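Local coordinates for protein aldehyde dehydrogenase (Trypanosoma brucei, PDB 5MYP) that probably oxidises aldehydes to carboxylic acids with NAD+ as the electron acceptor, at residues V19-C24 with T147-P152; L108-L113 with V459-F464; T258-D263 with A394-S399; S311-I316 with T344-P349. One frame throughout, in Å; residues are numbered along the deposited sequence. Where two conformers were deposited one is given.

Overall arrangement
Helix 16-29, near the N terminus, carries the first half of contact 1. The chain next lays down 108-113 of contact 2 before contact 1 closes at strand 147-151, so the two loops cross. Both reach one mixed sheet, through the neighbouring strands 147-151 and 110-124. Contact 3 opens at the loop 258-263, and contact 4 forms and closes, from 311-316 to 344-349, before 394-399 completes contact 3; these two share the other sheet, their centres about 21 Å apart. Contact 2 closes last, at 459-464, and encircles both. It lies far from contact 4, about 61 Å between centres, in the antiparallel arm that meets the second subunit.

Contact 1: V19-C24 with T147-P152; sequences VIVSKC and TAVIKP. Unlike the reference sequence in segment 19-24: Val-19 (reference Thr).
Cys-24 and Val-149 meet where helix 16-29 lies against the sheet of the Rossmann-like domain, the dinucleotide-binding half of the aldehyde dehydrogenase fold, on strand 147-151, which runs parallel to both its neighbours. The helix segment runs nearly antiparallel to this strand, at 157°, with 8.5 Å between the axes. Val-149 does most of the apolar work through a single methyl, CG2. With CG1 anti to the backbone N (chi1 175°), CG2 is left as the branch that faces the helix. Cys-24 SG rests against it at 3.9 Å, and Val-21 CG2 approaches it at 4.2 Å, the two valine side chains crossing at about a right angle. Ile-20 adds its CG2 at the margin of this cluster. Phe-194 packs on both Val-21 and Val-149, while Leu-122 of strand 110-124 also touches Val-149, so Val-149 has apolar neighbours from the helix, strand 110-124 and the loop holding Phe-194. The next residue back along the strand, Ala-148, turns its methyl to the other side of the sheet, toward Leu-138 of helix 132-143, and offers only its carbonyl oxygen, 3.5 Å from Cys-24 SG. A single polar bond lies at Cys-24, within the continuing helix. Thr-147 holds its hydroxyl between its own N and carbonyl carbon (chi1 61°), which leaves CG2 beside the backbone N and aims OG1 at the helix. There Thr-147 OG1 donates to Cys-24 O at 2.9 Å, reaching the oxygen from well above the carbonyl plane.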
# COMPACT_ATOMS: atom_id res chain seq x y z
N VAL A 19 -21.42 -4.25 17.36
CA VAL A 19 -21.49 -3.26 18.44
C VAL A 19 -20.08 -2.80 18.82
O VAL A 19 -19.84 -1.60 18.97
CB VAL A 19 -22.21 -3.82 19.70
CG1 VAL A 19 -22.23 -2.79 20.83
CG2 VAL A 19 -23.63 -4.25 19.35
N ILE A 20 -19.16 -3.75 18.96
CA ILE A 20 -17.76 -3.48 19.28
C ILE A 20 -17.13 -2.56 18.22
O ILE A 20 -16.52 -1.54 18.57
CB ILE A 20 -16.95 -4.80 19.43
CG1 ILE A 20 -17.36 -5.51 20.73
CG2 ILE A 20 -15.44 -4.55 19.45
CD1 ILE A 20 -16.97 -6.97 20.79
N VAL A 21 -17.29 -2.91 16.94
CA VAL A 21 -16.73 -2.10 15.85
C VAL A 21 -17.39 -0.71 15.80
O VAL A 21 -16.69 0.29 15.65
CB VAL A 21 -16.84 -2.80 14.47
CG1 VAL A 21 -16.29 -1.90 13.36
CG2 VAL A 21 -16.08 -4.12 14.49
N SER A 22 -18.71 -0.66 15.95
CA SER A 22 -19.47 0.59 15.94
C SER A 22 -19.04 1.56 17.05
O SER A 22 -18.96 2.76 16.81
CB SER A 22 -20.97 0.30 16.08
OG SER A 22 -21.71 1.50 16.14
N LYS A 23 -18.78 1.03 18.24
CA LYS A 23 -18.30 1.84 19.37
C LYS A 23 -16.92 2.44 19.07
O LYS A 23 -16.68 3.61 19.37
CB LYS A 23 -18.25 1.01 20.66
CG LYS A 23 -19.59 0.85 21.35
CD LYS A 23 -19.47 -0.01 22.61
CE LYS A 23 -20.84 -0.30 23.20
NZ LYS A 23 -20.80 -1.43 24.17
N CYS A 24 -16.03 1.65 18.47
CA CYS A 24 -14.71 2.14 18.04
C CYS A 24 -14.81 3.19 16.94
O CYS A 24 -14.06 4.17 16.94
CB CYS A 24 -13.82 0.96 17.60
SG CYS A 24 -13.40 -0.18 18.94
N THR A 147 -8.52 4.54 16.14
CA THR A 147 -8.97 3.54 17.10
C THR A 147 -8.78 2.18 16.42
O THR A 147 -8.44 2.11 15.24
CB THR A 147 -10.43 3.76 17.54
OG1 THR A 147 -11.30 3.68 16.41
CG2 THR A 147 -10.57 5.13 18.19
N ALA A 148 -8.98 1.11 17.17
CA ALA A 148 -8.65 -0.22 16.67
C ALA A 148 -9.51 -1.32 17.24
O ALA A 148 -10.09 -1.18 18.32
CB ALA A 148 -7.18 -0.53 16.93
N VAL A 149 -9.60 -2.41 16.49
CA VAL A 149 -10.14 -3.68 16.97
C VAL A 149 -9.04 -4.72 16.81
O VAL A 149 -8.41 -4.80 15.76
CB VAL A 149 -11.41 -4.10 16.21
CG1 VAL A 149 -11.88 -5.48 16.67
CG2 VAL A 149 -12.50 -3.06 16.41
N ILE A 150 -8.80 -5.51 17.85
CA ILE A 150 -7.81 -6.59 17.80
C ILE A 150 -8.49 -7.95 17.85
O ILE A 150 -9.52 -8.11 18.51
CB ILE A 150 -6.72 -6.47 18.89
CG1 ILE A 150 -7.30 -6.57 20.31
CG2 ILE A 150 -5.95 -5.17 18.73
CD1 ILE A 150 -6.24 -6.73 21.37
N LYS A 151 -7.91 -8.91 17.14
CA LYS A 151 -8.43 -10.27 17.06
C LYS A 151 -7.31 -11.25 17.42
O LYS A 151 -6.53 -11.65 16.56
CB LYS A 151 -9.03 -10.52 15.67
CG LYS A 151 -9.98 -11.71 15.61
CD LYS A 151 -9.25 -12.99 15.22
CE LYS A 151 -9.69 -14.17 16.05
NZ LYS A 151 -8.71 -15.30 15.92
N PRO A 152 -7.19 -11.60 18.72
CA PRO A 152 -6.15 -12.54 19.14
C PRO A 152 -6.32 -13.93 18.54
O PRO A 152 -7.45 -14.39 18.33
CB PRO A 152 -6.33 -12.62 20.66
CG PRO A 152 -7.01 -11.35 21.03
CD PRO A 152 -7.94 -11.08 19.88

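Contact 2: L108-L113 with V459-F464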
# COMPACT_ATOMS: atom_id res chain seq x y z
N LEU A 108 6.30 27.56 -7.43
CA LEU A 108 5.88 28.89 -6.99
C LEU A 108 4.78 28.89 -5.91
O LEU A 108 4.57 29.91 -5.26
CB LEU A 108 5.41 29.72 -8.19
CG LEU A 108 6.46 29.95 -9.29
CD1 LEU A 108 5.83 30.65 -10.48
CD2 LEU A 108 7.64 30.74 -8.76
N ASP A 109 4.08 27.77 -5.73
CA ASP A 109 3.03 27.66 -4.71
C ASP A 109 3.56 27.11 -3.39
O ASP A 109 4.68 26.60 -3.32
CB ASP A 109 1.89 26.78 -5.22
CG ASP A 109 1.26 27.32 -6.49
OD1 ASP A 109 1.01 28.54 -6.57
OD2 ASP A 109 1.01 26.52 -7.42
N ASP A 110 2.74 27.25 -2.35
CA ASP A 110 3.06 26.74 -1.01
C ASP A 110 2.46 25.34 -0.85
O ASP A 110 1.24 25.20 -0.70
CB ASP A 110 2.50 27.70 0.05
CG ASP A 110 2.56 27.13 1.46
OD1 ASP A 110 3.59 26.50 1.80
OD2 ASP A 110 1.59 27.30 2.23
N CYS A 111 3.33 24.32 -0.88
CA CYS A 111 2.89 22.91 -0.80
C CYS A 111 3.39 22.20 0.47
O CYS A 111 4.48 22.48 0.96
CB CYS A 111 3.36 22.16 -2.04
SG CYS A 111 2.65 22.80 -3.58
N GLU A 112 2.57 21.27 0.97
CA GLU A 112 2.84 20.47 2.17
C GLU A 112 2.30 19.06 2.02
O GLU A 112 1.32 18.85 1.31
CB GLU A 112 2.13 21.07 3.38
CG GLU A 112 2.81 22.25 4.05
CD GLU A 112 2.08 22.66 5.33
OE1 GLU A 112 0.98 22.15 5.62
OE2 GLU A 112 2.61 23.52 6.06
N LEU A 113 2.95 18.10 2.69
CA LEU A 113 2.41 16.75 2.85
C LEU A 113 2.04 16.58 4.33
O LEU A 113 2.93 16.52 5.18
CB LEU A 113 3.43 15.69 2.42
CG LEU A 113 4.03 15.86 1.02
CD1 LEU A 113 4.99 14.72 0.72
CD2 LEU A 113 2.95 15.95 -0.05
N VAL A 459 -1.24 19.07 0.32
CA VAL A 459 -1.94 20.35 0.38
C VAL A 459 -1.18 21.35 -0.48
O VAL A 459 0.03 21.51 -0.32
CB VAL A 459 -2.05 20.86 1.84
CG1 VAL A 459 -2.77 22.21 1.88
CG2 VAL A 459 -2.75 19.82 2.72
N MET A 460 -1.89 22.01 -1.40
CA MET A 460 -1.33 23.06 -2.25
C MET A 460 -2.07 24.36 -1.98
O MET A 460 -3.29 24.42 -2.16
CB MET A 460 -1.48 22.68 -3.73
CG MET A 460 -1.21 23.82 -4.71
SD MET A 460 -1.32 23.33 -6.43
CE MET A 460 0.33 22.72 -6.73
N ARG A 461 -1.35 25.41 -1.58
CA ARG A 461 -1.96 26.71 -1.29
C ARG A 461 -1.52 27.73 -2.34
O ARG A 461 -0.32 27.95 -2.55
CB ARG A 461 -1.61 27.17 0.12
CG ARG A 461 -1.87 26.11 1.18
CD ARG A 461 -2.14 26.70 2.56
NE ARG A 461 -2.25 25.65 3.58
CZ ARG A 461 -1.21 25.01 4.14
NH1 ARG A 461 0.05 25.31 3.81
NH2 ARG A 461 -1.45 24.07 5.06
N ARG A 462 -2.50 28.33 -3.00
CA ARG A 462 -2.27 29.33 -4.05
C ARG A 462 -2.88 30.66 -3.64
O ARG A 462 -3.69 30.74 -2.70
CB ARG A 462 -2.89 28.86 -5.37
CG ARG A 462 -2.46 27.46 -5.79
CD ARG A 462 -2.72 27.16 -7.27
NE ARG A 462 -2.66 28.35 -8.13
CZ ARG A 462 -1.67 28.68 -8.97
NH1 ARG A 462 -0.58 27.92 -9.13
NH2 ARG A 462 -1.77 29.80 -9.67
N GLY A 463 -2.48 31.71 -4.35
CA GLY A 463 -3.06 33.05 -4.21
C GLY A 463 -3.99 33.34 -5.38
O GLY A 463 -4.15 32.50 -6.27
N PHE A 464 -4.58 34.53 -5.38
CA PHE A 464 -5.50 34.96 -6.43
C PHE A 464 -4.83 35.72 -7.59
O PHE A 464 -5.52 36.17 -8.51
CB PHE A 464 -6.63 35.79 -5.82
CG PHE A 464 -7.58 34.99 -4.99
CD1 PHE A 464 -8.46 34.10 -5.60
CD2 PHE A 464 -7.61 35.12 -3.61
CE1 PHE A 464 -9.35 33.35 -4.85
CE2 PHE A 464 -8.50 34.37 -2.85
CZ PHE A 464 -9.37 33.49 -3.47
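The antiparallel arm that forms the bridging region of aldehyde dehydrogenases is built here from Asp-110, Cys-111 and Glu-112 paired with Arg-461, Met-460 and Val-459. Asp-110 with Arg-461 and Glu-112 with Val-459 are hydrogen-bonded pairs; the N of Arg-461 gives Asp-110 O a bond of 2.7 Å. Cys-111 and Met-460 form the non-hydrogen-bonded pair between them. The methionine, bent at chi3 (-86°), brings its CE to 3.9 Å from Cys-111 SG.

The face bearing Asp-110, Glu-112 and Arg-461 holds a salt-bridge network. Arg-461 reaches out extended from CG to NE and lies alongside Asp-110, its NH1 3.0 Å from Asp-110 OD2, which lies nearly in the guanidinium plane. The NH2 of the same arginine meets Glu-112 OE1 at 3.1 Å from above the carboxylate, the two planes 83° apart. Val-459 CG1 covers part of one guanidinium face. Beyond the strand pairing, Asp-109 OD2 is 2.7 Å from Arg-462 NH1, a salt bridge whose hydrogen bond is weak, since the carboxylate sets its OD1 over a face of the guanidinium and the N-H is bent away from OD2 (127°).

Several of these groups have further partners: Asp-110 OD1 pairs with Lys-99, Glu-112 OE1 accepts from Gln-114, and Arg-461 NH2 also bridges to Glu-409 of the second subunit, whose strand extends the sheet beside 459-461. Three carboxylates, one from another chain, thus converge on Arg-461; they probably offset its charge and hold its guanidinium in place, which couples the pairing within the arm to the dimer interface.

Contact 3: T258-D263 with A394-S399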
# COMPACT_ATOMS: atom_id res chain seq x y z
N THR A 258 8.85 -19.52 13.29
CA THR A 258 9.06 -18.09 13.11
C THR A 258 9.02 -17.82 11.61
O THR A 258 9.64 -18.57 10.83
CB THR A 258 10.42 -17.64 13.69
OG1 THR A 258 10.58 -18.15 15.02
CG2 THR A 258 10.56 -16.12 13.72
N CYS A 259 8.33 -16.76 11.21
CA CYS A 259 8.19 -16.38 9.79
C CYS A 259 9.51 -15.99 9.12
O CYS A 259 9.60 -16.00 7.89
CB CYS A 259 7.18 -15.25 9.65
SG CYS A 259 5.48 -15.82 9.82
N ILE A 260 10.51 -15.64 9.93
CA ILE A 260 11.85 -15.29 9.45
C ILE A 260 12.92 -16.28 9.95
O ILE A 260 14.11 -15.98 9.94
CB ILE A 260 12.22 -13.83 9.85
CG1 ILE A 260 12.06 -13.59 11.36
CG2 ILE A 260 11.35 -12.84 9.07
CD1 ILE A 260 12.55 -12.24 11.83
N ALA A 261 12.49 -17.48 10.36
CA ALA A 261 13.44 -18.52 10.75
C ALA A 261 14.24 -18.96 9.53
O ALA A 261 13.73 -18.88 8.41
CB ALA A 261 12.71 -19.72 11.34
N PRO A 262 15.49 -19.40 9.73
CA PRO A 262 16.20 -20.02 8.61
C PRO A 262 15.46 -21.29 8.20
O PRO A 262 15.33 -22.22 8.99
CB PRO A 262 17.60 -20.31 9.19
CG PRO A 262 17.44 -20.30 10.66
CD PRO A 262 16.29 -19.39 10.97
N ASP A 263 14.92 -21.30 6.98
CA ASP A 263 14.09 -22.40 6.51
C ASP A 263 14.98 -23.51 5.97
O ASP A 263 14.81 -24.66 6.35
CB ASP A 263 13.10 -21.92 5.45
CG ASP A 263 12.14 -23.02 5.02
OD1 ASP A 263 12.53 -23.84 4.16
OD2 ASP A 263 11.00 -23.05 5.52
N ALA A 394 12.53 -13.15 4.60
CA ALA A 394 13.94 -12.86 4.86
C ALA A 394 14.84 -13.67 3.94
O ALA A 394 14.46 -14.74 3.47
CB ALA A 394 14.27 -13.13 6.32
N LEU A 395 16.03 -13.14 3.68
CA LEU A 395 17.09 -13.85 2.98
C LEU A 395 18.38 -13.58 3.73
O LEU A 395 18.68 -12.43 4.05
CB LEU A 395 17.19 -13.38 1.53
CG LEU A 395 18.27 -14.02 0.64
CD1 LEU A 395 17.79 -14.15 -0.80
CD2 LEU A 395 19.58 -13.25 0.69
N TYR A 396 19.15 -14.63 3.99
CA TYR A 396 20.35 -14.54 4.80
C TYR A 396 21.57 -14.98 3.99
O TYR A 396 21.51 -15.99 3.29
CB TYR A 396 20.19 -15.40 6.05
CG TYR A 396 18.97 -15.06 6.87
CD1 TYR A 396 18.78 -13.76 7.34
CD2 TYR A 396 18.01 -16.02 7.20
CE1 TYR A 396 17.67 -13.42 8.09
CE2 TYR A 396 16.90 -15.70 7.96
CZ TYR A 396 16.73 -14.39 8.40
OH TYR A 396 15.65 -14.05 9.18
N VAL A 397 22.65 -14.20 4.07
CA VAL A 397 23.89 -14.50 3.35
C VAL A 397 25.06 -14.43 4.33
O VAL A 397 25.30 -13.39 4.93
CB VAL A 397 24.15 -13.51 2.19
CG1 VAL A 397 25.41 -13.89 1.42
CG2 VAL A 397 22.94 -13.44 1.27
N PHE A 398 25.78 -15.54 4.48
CA PHE A 398 27.01 -15.57 5.27
C PHE A 398 28.19 -15.55 4.31
O PHE A 398 28.37 -16.48 3.52
CB PHE A 398 27.05 -16.80 6.19
CG PHE A 398 26.12 -16.69 7.36
CD1 PHE A 398 24.78 -17.04 7.24
CD2 PHE A 398 26.59 -16.26 8.60
CE1 PHE A 398 23.92 -16.94 8.32
CE2 PHE A 398 25.73 -16.16 9.69
CZ PHE A 398 24.39 -16.50 9.55
N SER A 399 28.98 -14.48 4.37
CA SER A 399 30.11 -14.27 3.46
C SER A 399 30.99 -13.11 3.94
O SER A 399 30.51 -12.16 4.57
CB SER A 399 29.61 -13.99 2.04
OG SER A 399 30.66 -13.64 1.16
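Ile-260 and Tyr-396 make the tight part of this contact. The phenol oxygen, Tyr-396 OH, donates to Ile-260 O at 2.6 Å, arriving in the carbonyl plane on a lone pair, while the acceptor itself lies at the ring edge. Tyr-396 CG stands anti to its carbonyl carbon (chi1 -56°), which sends the ring off strand 395-398 toward the loop. The hydroxyl also takes a weak bond from Val-423 N and touches Ile-260 CB at 3.5 Å. Beside it, Ile-260 CG2 packs on the methyl of Ala-394, 4.0 Å from CB.

Packing thins out along the loop. Pro-262 N is 4.3 Å from Tyr-396 CE2, and the proline also packs on Val-230 of strand 229-232. Cys-259, the residue before Ile-260, is partly exposed and has almost no share in the contact. The tyrosine holds the backbone one residue beyond this cysteine, whose side chain does not touch 394-399. A type I turn from Thr-258 to Ala-261 shapes the segment, and the side chain of Ile-260 comes within about 7 Å of that of Glu-223. Cys-259 and Glu-223 are the predicted active-site residues, consistent with the nucleophile loop of an aldehyde dehydrogenase catalytic domain.

Contact 4: S311-I316 with T344-P349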
# COMPACT_ATOMS: atom_id res chain seq x y z
N SER A 311 11.02 -28.66 30.20
CA SER A 311 12.25 -28.28 29.50
C SER A 311 12.22 -26.82 29.03
O SER A 311 11.18 -26.15 29.07
CB SER A 311 12.50 -29.20 28.31
OG SER A 311 11.63 -28.91 27.22
N ASP A 312 13.37 -26.35 28.56
CA ASP A 312 13.54 -25.00 28.03
C ASP A 312 13.28 -24.91 26.52
O ASP A 312 13.52 -23.85 25.92
CB ASP A 312 14.96 -24.49 28.32
CG ASP A 312 15.29 -24.45 29.80
OD1 ASP A 312 14.38 -24.61 30.64
OD2 ASP A 312 16.47 -24.25 30.13
N TYR A 313 12.81 -26.00 25.91
CA TYR A 313 12.66 -26.09 24.46
C TYR A 313 11.18 -26.02 24.06
O TYR A 313 10.38 -26.81 24.58
CB TYR A 313 13.29 -27.38 23.95
CG TYR A 313 13.29 -27.48 22.45
CD1 TYR A 313 14.13 -26.69 21.67
CD2 TYR A 313 12.44 -28.37 21.79
CE1 TYR A 313 14.14 -26.79 20.29
CE2 TYR A 313 12.44 -28.47 20.42
CZ TYR A 313 13.28 -27.68 19.66
OH TYR A 313 13.28 -27.77 18.30
N PRO A 314 10.81 -25.10 23.15
CA PRO A 314 9.39 -24.92 22.82
C PRO A 314 8.71 -26.09 22.11
O PRO A 314 9.38 -26.96 21.54
CB PRO A 314 9.38 -23.68 21.92
CG PRO A 314 10.64 -22.96 22.27
CD PRO A 314 11.63 -24.04 22.53
N ARG A 315 7.39 -26.07 22.16
CA ARG A 315 6.54 -27.13 21.66
C ARG A 315 6.08 -26.80 20.23
O ARG A 315 5.95 -25.62 19.88
CB ARG A 315 5.35 -27.30 22.62
CG ARG A 315 4.16 -26.36 22.45
CD ARG A 315 2.88 -27.01 22.98
NE ARG A 315 3.05 -27.51 24.34
CZ ARG A 315 2.99 -26.77 25.45
NH1 ARG A 315 2.82 -25.45 25.42
NH2 ARG A 315 3.17 -27.36 26.63
N ILE A 316 5.82 -27.83 19.44
CA ILE A 316 5.13 -27.68 18.16
C ILE A 316 3.67 -27.34 18.48
O ILE A 316 3.11 -27.83 19.46
CB ILE A 316 5.24 -28.94 17.27
CG1 ILE A 316 6.71 -29.34 17.04
CG2 ILE A 316 4.53 -28.73 15.93
CD1 ILE A 316 7.61 -28.24 16.52
N THR A 344 4.42 -34.87 23.97
CA THR A 344 4.80 -33.50 24.37
C THR A 344 5.07 -32.57 23.17
O THR A 344 5.53 -31.44 23.37
CB THR A 344 6.04 -33.53 25.27
OG1 THR A 344 7.17 -34.01 24.53
CG2 THR A 344 5.81 -34.41 26.51
N LEU A 345 4.80 -33.04 21.95
CA LEU A 345 4.99 -32.26 20.71
C LEU A 345 6.40 -31.64 20.61
O LEU A 345 6.56 -30.46 20.32
CB LEU A 345 3.89 -31.20 20.58
CG LEU A 345 2.44 -31.71 20.53
CD1 LEU A 345 1.45 -30.57 20.70
CD2 LEU A 345 2.17 -32.45 19.22
N THR A 346 7.39 -32.48 20.88
CA THR A 346 8.79 -32.07 20.91
C THR A 346 9.50 -32.65 19.70
O THR A 346 9.46 -33.86 19.49
CB THR A 346 9.48 -32.58 22.19
OG1 THR A 346 8.78 -32.10 23.34
CG2 THR A 346 10.91 -32.08 22.26
N ILE A 347 10.11 -31.78 18.89
CA ILE A 347 10.99 -32.20 17.79
C ILE A 347 12.29 -31.40 17.90
O ILE A 347 12.27 -30.18 17.80
CB ILE A 347 10.36 -31.96 16.40
CG1 ILE A 347 9.02 -32.69 16.26
CG2 ILE A 347 11.32 -32.40 15.29
CD1 ILE A 347 8.26 -32.38 14.99
N ALA A 348 13.40 -32.10 18.11
CA ALA A 348 14.70 -31.43 18.21
C ALA A 348 15.14 -30.91 16.83
O ALA A 348 14.71 -31.46 15.81
CB ALA A 348 15.76 -32.38 18.76
N PRO A 349 15.98 -29.86 16.79
CA PRO A 349 16.48 -29.38 15.50
C PRO A 349 17.15 -30.49 14.71
O PRO A 349 17.97 -31.23 15.26
CB PRO A 349 17.48 -28.28 15.89
CG PRO A 349 17.08 -27.86 17.25
CD PRO A 349 16.51 -29.08 17.91
O HOH W 1 9.31 -28.95 19.55
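Ile-316 and Ile-347 cross at the apolar centre, with Ile-316 CG1 4.0 Å from Ile-347 CD1. Leu-345, just before the strand, joins them, its CB 4.2 Å from Ile-316 CB, and Phe-322 of helix 319-328 packs on both Leu-345 and Ile-347. A second patch lies at Tyr-313, whose ring, with CG anti to the backbone N (chi1 -175°), reaches obliquely across to the strand: its CD2 meets the Thr-346 methyl, and Pro-349 CD is 3.9 Å from its CZ.

The strand belongs to the mixed sheet of the catalytic domain, where Leu-345 and Thr-346 together face Asp-341 in a G1 beta bulge; Leu-345 has the positive phi (51°) of that bulge's first position. Around it the loop is tied on by polar bonds. Tyr-313 OH donates to Ile-347 O at 2.7 Å, in the carbonyl plane. Ile-316 N gives Leu-345 O an almost perfectly straight bond of 2.9 Å (178°). A water fills in between, donating to Pro-314 O and Leu-345 O and accepting from Ile-347 N at 3.0 Å, so Leu-345 O receives two bonds.

Farther out, Arg-66 spans both segments, bonding to Tyr-313 O through NE, to Thr-344 O through NH1 and to Thr-346 OG1 through NH2. At the polar edge, Arg-315 CA makes a C-H...O contact with Leu-345 O, and its guanidinium forms a salt bridge with Glu-309.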